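Local atomic coordinates of ML032222a iGluR (Mnemiopsis leidyi, PDB entry 4YKI), a protein that binds glycine in the ligand-binding domain of a ctenophore ionotropic glutamate receptor subunit and so probably gates a glycine-activated ion channel. Residues D91-K99 against S143-K151; I102-I113 against F209-K220. All blocks are in the same frame, centred on the assembly; numbering follows the deposited sequence. Where two conformers were deposited one is given.

How the interactions relate
Interactions 1 and 2 lie side by side at the middle of the ligand-binding domain, their centres about 9 Å apart. Their segments alternate along the chain: 91-99, 102-113, 143-151, 209-220. The helix 96-99 leads straight into strand 103-104, and strand 91-93 is a neighbour of the long strand 202-218, so both contacts reach one sheet. They touch directly: the Y104 hydroxyl bonds to N95 N and lies by S93 O, and T94 N probably hydrogen-bonds to E213 O. Interaction 1 closes round the bound glycine; interaction 2 is the antiparallel pairing behind it, which supplies Y214 to the same pocket and, from its D110 and E213 side, ligands to a magnesium ion shared with the second subunit.

Interaction 1 (D91-K99 against S143-K151); sequences DLSTNSARK and SRHPETLLK. With GLY (glycine), chain E.
The glycine pocket of this iGluR ligand-binding domain is formed here, with R98 and H145 meeting across the ligand carboxylate. R98, its chain extended from CG to NE, presents two parallel N-H groups: NH1 reaches ligand OXT at 2.9 Å and NH2 reaches ligand O, while NH1 also bonds to S93 O. From the opposing helix, H145 N gives a further bond to ligand O (2.9 Å), and S93 N points almost straight at OXT (174°). At the other end the ligand ammonium binds D91 O at 2.9 Å and, weakly, D91 OD2; E188 takes a further bond. R144 lays its guanidinium flat against ligand CA, a pose secured by salt bridges to D187 and E17.

Beside the ligand, N95 ND2 donates to H145 ND1 at 3.0 Å, with amide and imidazole nearly coplanar (2°). The same ND2 reaches a water held by T148 OG1, while N95 OD1 caps the helix by accepting from R98 N. N95 is thus bonded to both H145 and R98, consistent with a second-shell role behind the carboxylate-binding groups, and its bond to H145 implies that ND1 of that ring carries no proton.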
loop_
_atom_site.group_PDB
_atom_site.type_symbol
_atom_site.label_atom_id
_atom_site.label_comp_id
_atom_site.label_asym_id
_atom_site.label_seq_id
_atom_site.Cartn_x
_atom_site.Cartn_y
_atom_site.Cartn_z
ATOM N N ASP B 91 4.055 -4.309 12.668
ATOM C CA ASP B 91 4.442 -3.543 11.480
ATOM C C ASP B 91 5.539 -4.296 10.751
ATOM O O ASP B 91 6.719 -4.004 10.905
ATOM C CB ASP B 91 4.880 -2.135 11.866
ATOM C CG ASP B 91 6.042 -2.093 12.856
ATOM O OD1 ASP B 91 6.011 -2.814 13.884
ATOM O OD2 ASP B 91 6.986 -1.278 12.599
ATOM N N LEU B 92 5.139 -5.271 9.940
ATOM C CA LEU B 92 6.109 -6.112 9.239
ATOM C C LEU B 92 6.352 -5.524 7.853
ATOM O O LEU B 92 5.468 -5.532 6.989
ATOM C CB LEU B 92 5.674 -7.574 9.120
ATOM C CG LEU B 92 6.772 -8.534 8.656
ATOM C CD1 LEU B 92 7.892 -8.675 9.688
ATOM C CD2 LEU B 92 6.180 -9.877 8.326
ATOM N N SER B 93 7.566 -5.035 7.623
ATOM C CA SER B 93 7.892 -4.386 6.356
ATOM C C SER B 93 7.988 -5.393 5.229
ATOM O O SER B 93 8.497 -6.505 5.394
ATOM C CB SER B 93 9.208 -3.658 6.485
ATOM O OG SER B 93 9.111 -2.751 7.565
ATOM N N THR B 94 7.514 -4.977 4.057
ATOM C CA THR B 94 7.587 -5.792 2.849
ATOM C C THR B 94 8.944 -5.659 2.181
ATOM O O THR B 94 9.372 -4.540 1.852
ATOM C CB THR B 94 6.466 -5.436 1.862
ATOM O OG1 THR B 94 6.514 -4.038 1.550
ATOM C CG2 THR B 94 5.119 -5.787 2.458
ATOM N N ASN B 95 9.629 -6.797 2.008
ATOM C CA ASN B 95 10.855 -6.853 1.207
ATOM C C ASN B 95 10.946 -8.162 0.443
ATOM O O ASN B 95 10.313 -9.152 0.786
ATOM C CB ASN B 95 12.138 -6.509 2.006
ATOM C CG ASN B 95 12.507 -7.523 3.069
ATOM O OD1 ASN B 95 12.671 -8.700 2.786
ATOM N ND2 ASN B 95 12.736 -7.038 4.287
ATOM N N SER B 96 11.718 -8.132 -0.630
ATOM C CA SER B 96 11.814 -9.263 -1.533
ATOM C C SER B 96 12.448 -10.490 -0.864
ATOM O O SER B 96 12.072 -11.621 -1.149
ATOM C CB SER B 96 12.573 -8.871 -2.798
ATOM O OG SER B 96 11.814 -7.960 -3.587
ATOM N N ALA B 97 13.422 -10.279 0.015
ATOM C CA ALA B 97 14.052 -11.399 0.702
ATOM C C ALA B 97 12.980 -12.183 1.486
ATOM O O ALA B 97 12.875 -13.393 1.367
ATOM C CB ALA B 97 15.182 -10.922 1.631
ATOM N N ARG B 98 12.167 -11.475 2.273
ATOM C CA ARG B 98 11.102 -12.102 3.042
ATOM C C ARG B 98 10.078 -12.779 2.114
ATOM O O ARG B 98 9.629 -13.874 2.395
ATOM C CB ARG B 98 10.423 -11.066 3.958
ATOM C CG ARG B 98 11.261 -10.722 5.171
ATOM C CD ARG B 98 10.723 -9.515 5.905
ATOM N NE ARG B 98 11.511 -9.244 7.093
ATOM C CZ ARG B 98 11.327 -8.199 7.876
ATOM N NH1 ARG B 98 10.384 -7.306 7.624
ATOM N NH2 ARG B 98 12.076 -8.063 8.958
ATOM N N LYS B 99 9.731 -12.109 1.017
ATOM C CA LYS B 99 8.759 -12.613 0.054
ATOM C C LYS B 99 9.215 -13.925 -0.577
ATOM O O LYS B 99 8.389 -14.708 -1.025
ATOM C CB LYS B 99 8.489 -11.550 -1.015
ATOM C CG LYS B 99 7.372 -11.863 -2.020
ATOM C CD LYS B 99 6.002 -12.006 -1.358
ATOM C CE LYS B 99 4.873 -12.190 -2.378
ATOM N NZ LYS B 99 4.933 -13.511 -3.069
ATOM N N SER B 143 19.281 -7.664 11.589
ATOM C CA SER B 143 18.168 -8.577 11.290
ATOM C C SER B 143 16.810 -7.882 11.324
ATOM O O SER B 143 15.829 -8.388 11.880
ATOM C CB SER B 143 18.200 -9.780 12.228
ATOM O OG SER B 143 19.383 -10.541 12.015
ATOM N N ARG B 144 16.748 -6.728 10.677
ATOM C CA ARG B 144 15.539 -5.923 10.575
ATOM C C ARG B 144 15.517 -5.381 9.138
ATOM O O ARG B 144 16.552 -5.351 8.460
ATOM C CB ARG B 144 15.604 -4.805 11.626
ATOM C CG ARG B 144 14.393 -3.906 11.779
ATOM C CD ARG B 144 14.720 -2.750 12.710
ATOM N NE ARG B 144 13.729 -1.668 12.707
ATOM C CZ ARG B 144 12.581 -1.661 13.376
ATOM N NH1 ARG B 144 12.211 -2.697 14.108
ATOM N NH2 ARG B 144 11.782 -0.601 13.290
ATOM N N HIS B 145 14.357 -4.916 8.696
ATOM C CA HIS B 145 14.135 -4.532 7.303
ATOM C C HIS B 145 15.098 -3.478 6.740
ATOM O O HIS B 145 15.581 -3.666 5.643
ATOM C CB HIS B 145 12.671 -4.142 7.167
ATOM C CG HIS B 145 12.324 -3.442 5.910
ATOM N ND1 HIS B 145 12.118 -4.103 4.720
ATOM C CD2 HIS B 145 12.101 -2.128 5.680
ATOM C CE1 HIS B 145 11.768 -3.212 3.809
ATOM N NE2 HIS B 145 11.748 -2.008 4.364
ATOM N N PRO B 146 15.360 -2.363 7.442
ATOM C CA PRO B 146 16.266 -1.387 6.826
ATOM C C PRO B 146 17.625 -1.993 6.461
ATOM O O PRO B 146 18.124 -1.759 5.365
ATOM C CB PRO B 146 16.361 -0.278 7.888
ATOM C CG PRO B 146 15.037 -0.363 8.622
ATOM C CD PRO B 146 14.777 -1.848 8.698
ATOM N N GLU B 147 18.216 -2.772 7.360
ATOM C CA GLU B 147 19.468 -3.472 7.071
ATOM C C GLU B 147 19.342 -4.309 5.796
ATOM O O GLU B 147 20.216 -4.277 4.940
ATOM C CB GLU B 147 19.843 -4.360 8.249
ATOM C CG GLU B 147 21.168 -5.085 8.056
ATOM C CD GLU B 147 21.425 -6.148 9.097
ATOM O OE1 GLU B 147 20.591 -7.072 9.201
ATOM O OE2 GLU B 147 22.459 -6.067 9.794
ATOM N N THR B 148 18.256 -5.061 5.684
ATOM C CA THR B 148 18.059 -5.897 4.507
ATOM C C THR B 148 17.986 -5.059 3.232
ATOM O O THR B 148 18.623 -5.388 2.221
ATOM C CB THR B 148 16.799 -6.751 4.671
ATOM O OG1 THR B 148 17.050 -7.765 5.649
ATOM C CG2 THR B 148 16.439 -7.441 3.375
ATOM N N LEU B 149 17.226 -3.970 3.267
ATOM C CA LEU B 149 17.140 -3.122 2.081
ATOM C C LEU B 149 18.468 -2.523 1.704
ATOM O O LEU B 149 18.804 -2.466 0.523
ATOM C CB LEU B 149 16.115 -2.009 2.242
ATOM C CG LEU B 149 14.644 -2.392 2.221
ATOM C CD1 LEU B 149 13.802 -1.105 2.048
ATOM C CD2 LEU B 149 14.345 -3.419 1.134
ATOM N N LEU B 150 19.220 -2.038 2.677
ATOM C CA LEU B 150 20.505 -1.440 2.358
ATOM C C LEU B 150 21.491 -2.496 1.828
ATOM O O LEU B 150 22.271 -2.205 0.926
ATOM C CB LEU B 150 21.082 -0.682 3.557
ATOM C CG LEU B 150 20.616 0.788 3.636
ATOM C CD1 LEU B 150 19.121 0.952 3.808
ATOM C CD2 LEU B 150 21.352 1.480 4.764
ATOM N N LYS B 151 21.433 -3.713 2.372
ATOM C CA LYS B 151 22.353 -4.777 1.962
ATOM C C LYS B 151 22.030 -5.382 0.599
ATOM O O LYS B 151 22.897 -5.999 -0.028
ATOM C CB LYS B 151 22.396 -5.893 3.014
ATOM C CG LYS B 151 23.187 -5.541 4.265
ATOM C CD LYS B 151 24.692 -5.626 4.006
ATOM C CE LYS B 151 25.180 -7.057 4.116
ATOM N NZ LYS B 151 26.638 -7.181 3.830
HETATM N N GLY E . 9.387 -2.920 10.904
HETATM C CA GLY E . 10.688 -3.621 11.004
HETATM C C GLY E . 10.780 -4.864 10.151
HETATM O O GLY E . 11.883 -5.449 10.105
HETATM O OXT GLY E . 9.765 -5.274 9.548
HETATM O O HOH W 1 14.516 -8.322 6.611
#

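Interaction 2 (I102-I113 against F209-K220); sequences IDYSFPFMDAGI and FQSFEYAFGLPK. With MG (magnesium ion), chain D.
E213 turns its CG away from its own carbonyl carbon (chi1 -67°) and then bends at chi2 (-77°), which brings its carboxylate round to D110. D110 OD1 and E213 OE2 each bind the magnesium ion at 2.1 Å, their carboxylate planes turned 65° apart; the shared metal probably offsets the repulsion of these two oxygens, 2.8 Å apart. Waters 3 and 4 are also ligands, and water 3 donates to E213 OE1. D110 and E213 of the second subunit complete the site, so the ion ties the two copies together. R236 of that subunit is also a polar partner of E213.

On the other face of this antiparallel ladder, M109 SD lies at the edge of the Y214 ring, a Met-aromatic contact 5.0 Å from its centroid, and A111 CB sits over a face of the same ring. A111 O stands over one face of the F212 ring, while I113 CD1 reaches F212 CE1 at 3.7 Å. I113 CG2 in turn packs over the F209 ring. A beta bulge between A111 and I113 shifts the register by one.

Between this ladder and the second one at D103 and Y104, S105 OG accepts from F216 N (2.9 Å) and donates to F106 O, and F108 N bonds to Y214 O. The Y214 CB group lies over the F108 ring, 4.2 Å from its centroid.

Helix 225-238 packs against S105, F106 and L218, and helix 189-195 against M109, A111 and Y214. Strand 91-93 lies along the other edge of strand 202-218, pairing L92 with A215.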
loop_
_atom_site.group_PDB
_atom_site.type_symbol
_atom_site.label_atom_id
_atom_site.label_comp_id
_atom_site.label_asym_id
_atom_site.label_seq_id
_atom_site.Cartn_x
_atom_site.Cartn_y
_atom_site.Cartn_z
ATOM N N ILE B 102 8.073 -16.233 2.716
ATOM C CA ILE B 102 6.730 -16.113 3.296
ATOM C C ILE B 102 5.853 -15.253 2.395
ATOM O O ILE B 102 6.343 -14.640 1.446
ATOM C CB ILE B 102 6.770 -15.475 4.728
ATOM C CG1 ILE B 102 7.224 -14.007 4.708
ATOM C CG2 ILE B 102 7.648 -16.323 5.664
ATOM C CD1 ILE B 102 6.767 -13.206 5.941
ATOM N N ASP B 103 4.563 -15.218 2.702
ATOM C CA ASP B 103 3.627 -14.302 2.066
ATOM C C ASP B 103 3.351 -13.126 2.988
ATOM O O ASP B 103 3.661 -13.145 4.193
ATOM C CB ASP B 103 2.309 -15.005 1.747
ATOM C CG ASP B 103 2.388 -15.911 0.514
ATOM O OD1 ASP B 103 3.378 -15.868 -0.246
ATOM O OD2 ASP B 103 1.408 -16.645 0.305
ATOM N N TYR B 104 2.762 -12.094 2.401
ATOM C CA TYR B 104 2.248 -10.955 3.142
ATOM C C TYR B 104 0.742 -10.869 2.960
ATOM O O TYR B 104 0.209 -11.227 1.909
ATOM C CB TYR B 104 2.873 -9.665 2.650
ATOM C CG TYR B 104 4.315 -9.487 3.021
ATOM C CD1 TYR B 104 4.665 -8.990 4.269
ATOM C CD2 TYR B 104 5.336 -9.787 2.123
ATOM C CE1 TYR B 104 5.981 -8.781 4.602
ATOM C CE2 TYR B 104 6.662 -9.571 2.439
ATOM C CZ TYR B 104 6.973 -9.088 3.694
ATOM O OH TYR B 104 8.282 -8.833 3.973
ATOM N N SER B 105 0.079 -10.325 3.970
ATOM C CA SER B 105 -1.310 -9.912 3.856
ATOM C C SER B 105 -1.453 -8.669 2.990
ATOM O O SER B 105 -0.467 -8.019 2.648
ATOM C CB SER B 105 -1.883 -9.591 5.237
ATOM O OG SER B 105 -1.369 -8.373 5.746
ATOM N N PHE B 106 -2.693 -8.326 2.680
ATOM C CA PHE B 106 -3.002 -7.003 2.188
ATOM C C PHE B 106 -2.355 -5.960 3.113
ATOM O O PHE B 106 -2.421 -6.104 4.335
ATOM C CB PHE B 106 -4.516 -6.808 2.149
ATOM C CG PHE B 106 -4.928 -5.574 1.406
ATOM C CD1 PHE B 106 -4.990 -5.573 0.022
ATOM C CD2 PHE B 106 -5.194 -4.395 2.083
ATOM C CE1 PHE B 106 -5.319 -4.431 -0.673
ATOM C CE2 PHE B 106 -5.526 -3.247 1.386
ATOM C CZ PHE B 106 -5.587 -3.270 0.015
ATOM N N PRO B 107 -1.728 -4.929 2.549
ATOM C CA PRO B 107 -0.953 -4.039 3.420
ATOM C C PRO B 107 -1.793 -2.922 4.009
ATOM O O PRO B 107 -2.850 -2.595 3.456
ATOM C CB PRO B 107 0.105 -3.480 2.466
ATOM C CG PRO B 107 -0.543 -3.449 1.143
ATOM C CD PRO B 107 -1.467 -4.655 1.120
ATOM N N PHE B 108 -1.306 -2.315 5.087
ATOM C CA PHE B 108 -2.057 -1.271 5.766
ATOM C C PHE B 108 -1.348 0.074 5.961
ATOM O O PHE B 108 -1.966 0.992 6.469
ATOM C CB PHE B 108 -2.618 -1.792 7.106
ATOM C CG PHE B 108 -1.570 -2.177 8.135
ATOM C CD1 PHE B 108 -1.111 -1.246 9.066
ATOM C CD2 PHE B 108 -1.075 -3.474 8.208
ATOM C CE1 PHE B 108 -0.157 -1.598 10.033
ATOM C CE2 PHE B 108 -0.129 -3.831 9.170
ATOM C CZ PHE B 108 0.340 -2.887 10.071
ATOM N N MET B 109 -0.099 0.228 5.539
ATOM C CA MET B 109 0.593 1.515 5.717
ATOM C C MET B 109 1.828 1.650 4.832
ATOM O O MET B 109 2.779 0.892 4.944
ATOM C CB MET B 109 1.009 1.696 7.182
ATOM C CG MET B 109 1.588 3.056 7.480
ATOM S SD MET B 109 1.993 3.302 9.223
ATOM C CE MET B 109 0.409 3.165 9.966
ATOM N N ASP B 110 1.858 2.666 3.982
ATOM C CA ASP B 110 3.057 3.004 3.226
ATOM C C ASP B 110 4.122 3.480 4.196
ATOM O O ASP B 110 3.836 4.196 5.139
ATOM C CB ASP B 110 2.782 4.164 2.220
ATOM C CG ASP B 110 2.263 3.717 0.847
ATOM O OD1 ASP B 110 1.815 2.561 0.681
ATOM O OD2 ASP B 110 2.272 4.591 -0.058
ATOM N N ALA B 111 5.359 3.114 3.913
ATOM C CA ALA B 111 6.486 3.552 4.716
ATOM C C ALA B 111 7.720 3.679 3.834
ATOM O O ALA B 111 7.799 3.109 2.733
ATOM C CB ALA B 111 6.742 2.575 5.871
ATOM N N GLY B 112 8.668 4.458 4.329
ATOM C CA GLY B 112 9.949 4.628 3.691
ATOM C C GLY B 112 11.058 4.505 4.710
ATOM O O GLY B 112 10.821 4.496 5.921
ATOM N N ILE B 113 12.282 4.381 4.202
ATOM C CA ILE B 113 13.473 4.475 5.035
ATOM C C ILE B 113 13.760 5.935 5.340
ATOM O O ILE B 113 13.682 6.796 4.455
ATOM C CB ILE B 113 14.691 3.797 4.356
ATOM C CG1 ILE B 113 14.412 2.313 4.070
ATOM C CG2 ILE B 113 15.945 3.947 5.204
ATOM C CD1 ILE B 113 14.055 1.501 5.309
ATOM N N PHE B 209 13.653 7.595 1.617
ATOM C CA PHE B 209 13.945 6.858 0.397
ATOM C C PHE B 209 13.505 5.409 0.543
ATOM O O PHE B 209 13.359 4.931 1.662
ATOM C CB PHE B 209 15.427 6.959 0.011
ATOM C CG PHE B 209 16.392 6.477 1.071
ATOM C CD1 PHE B 209 16.691 7.259 2.176
ATOM C CD2 PHE B 209 17.039 5.261 0.923
ATOM C CE1 PHE B 209 17.581 6.820 3.128
ATOM C CE2 PHE B 209 17.944 4.825 1.886
ATOM C CZ PHE B 209 18.213 5.611 2.967
ATOM N N GLN B 210 13.303 4.744 -0.589
ATOM C CA GLN B 210 12.693 3.417 -0.674
ATOM C C GLN B 210 11.193 3.505 -0.376
ATOM O O GLN B 210 10.733 4.330 0.422
ATOM C CB GLN B 210 13.325 2.368 0.259
ATOM C CG GLN B 210 14.763 1.989 -0.015
ATOM C CD GLN B 210 14.940 1.129 -1.264
ATOM O OE1 GLN B 210 14.066 0.335 -1.663
ATOM N NE2 GLN B 210 16.079 1.297 -1.901
ATOM N N SER B 211 10.443 2.655 -1.046
ATOM C CA SER B 211 9.010 2.566 -0.883
ATOM C C SER B 211 8.631 1.160 -0.525
ATOM O O SER B 211 8.955 0.235 -1.270
ATOM C CB SER B 211 8.369 2.929 -2.214
ATOM O OG SER B 211 6.982 2.705 -2.206
ATOM N N PHE B 212 7.904 0.994 0.579
ATOM C CA PHE B 212 7.446 -0.319 1.012
ATOM C C PHE B 212 6.176 -0.164 1.861
ATOM O O PHE B 212 5.661 0.937 2.016
ATOM C CB PHE B 212 8.574 -1.091 1.728
ATOM C CG PHE B 212 9.100 -0.408 2.955
ATOM C CD1 PHE B 212 10.112 0.509 2.862
ATOM C CD2 PHE B 212 8.576 -0.692 4.207
ATOM C CE1 PHE B 212 10.591 1.150 3.975
ATOM C CE2 PHE B 212 9.041 -0.044 5.329
ATOM C CZ PHE B 212 10.059 0.883 5.205
ATOM N N GLU B 213 5.672 -1.286 2.350
ATOM C CA GLU B 213 4.445 -1.347 3.131
ATOM C C GLU B 213 4.716 -2.007 4.461
ATOM O O GLU B 213 5.638 -2.818 4.598
ATOM C CB GLU B 213 3.442 -2.263 2.442
ATOM C CG GLU B 213 2.918 -1.770 1.144
ATOM C CD GLU B 213 1.863 -0.696 1.290
ATOM O OE1 GLU B 213 1.439 -0.373 2.431
ATOM O OE2 GLU B 213 1.407 -0.193 0.231
ATOM N N TYR B 214 3.855 -1.713 5.429
ATOM C CA TYR B 214 3.624 -2.585 6.555
ATOM C C TYR B 214 2.429 -3.495 6.262
ATOM O O TYR B 214 1.396 -3.056 5.749
ATOM C CB TYR B 214 3.337 -1.785 7.837
ATOM C CG TYR B 214 4.496 -0.984 8.363
ATOM C CD1 TYR B 214 5.798 -1.460 8.275
ATOM C CD2 TYR B 214 4.286 0.236 8.969
ATOM C CE1 TYR B 214 6.871 -0.714 8.796
ATOM C CE2 TYR B 214 5.326 0.960 9.502
ATOM C CZ TYR B 214 6.613 0.498 9.409
ATOM O OH TYR B 214 7.608 1.274 9.942
ATOM N N ALA B 215 2.596 -4.773 6.572
ATOM C CA ALA B 215 1.572 -5.764 6.395
ATOM C C ALA B 215 1.762 -6.804 7.492
ATOM O O ALA B 215 2.667 -6.679 8.327
ATOM C CB ALA B 215 1.682 -6.394 5.017
ATOM N N PHE B 216 0.890 -7.805 7.533
ATOM C CA PHE B 216 1.114 -8.961 8.394
ATOM C C PHE B 216 1.817 -10.044 7.553
ATOM O O PHE B 216 1.692 -10.093 6.317
ATOM C CB PHE B 216 -0.215 -9.479 8.970
ATOM C CG PHE B 216 -0.866 -8.583 10.008
ATOM C CD1 PHE B 216 -0.236 -7.487 10.559
ATOM C CD2 PHE B 216 -2.135 -8.890 10.443
ATOM C CE1 PHE B 216 -0.874 -6.705 11.518
ATOM C CE2 PHE B 216 -2.771 -8.107 11.405
ATOM C CZ PHE B 216 -2.112 -7.028 11.935
ATOM N N GLY B 217 2.549 -10.926 8.230
ATOM C CA GLY B 217 3.211 -12.041 7.562
ATOM C C GLY B 217 2.420 -13.329 7.685
ATOM O O GLY B 217 1.847 -13.601 8.736
ATOM N N LEU B 218 2.363 -14.100 6.603
ATOM C CA LEU B 218 1.628 -15.350 6.545
ATOM C C LEU B 218 2.497 -16.426 5.923
ATOM O O LEU B 218 3.249 -16.148 5.002
ATOM C CB LEU B 218 0.364 -15.193 5.689
ATOM C CG LEU B 218 -0.726 -14.347 6.366
ATOM C CD1 LEU B 218 -1.711 -13.742 5.367
ATOM C CD2 LEU B 218 -1.441 -15.179 7.398
ATOM N N PRO B 219 2.380 -17.674 6.391
ATOM C CA PRO B 219 3.162 -18.720 5.726
ATOM C C PRO B 219 2.597 -19.003 4.346
ATOM O O PRO B 219 1.403 -18.841 4.127
ATOM C CB PRO B 219 2.989 -19.928 6.648
ATOM C CG PRO B 219 1.708 -19.706 7.304
ATOM C CD PRO B 219 1.465 -18.227 7.399
ATOM N N LYS B 220 3.443 -19.431 3.418
ATOM C CA LYS B 220 2.978 -19.857 2.115
ATOM C C LYS B 220 1.975 -20.985 2.327
ATOM O O LYS B 220 2.111 -21.817 3.240
ATOM C CB LYS B 220 4.150 -20.290 1.234
ATOM C CG LYS B 220 5.024 -19.115 0.816
ATOM C CD LYS B 220 6.166 -19.564 -0.075
ATOM C CE LYS B 220 6.937 -18.384 -0.630
ATOM N NZ LYS B 220 7.821 -18.749 -1.762
HETATM MG MG MG D . 0.207 1.462 -0.027
HETATM O O HOH W 2 -0.208 -17.411 2.384
HETATM O O HOH W 3 -0.540 1.249 1.934
HETATM O O HOH W 4 0.907 1.450 -2.016
#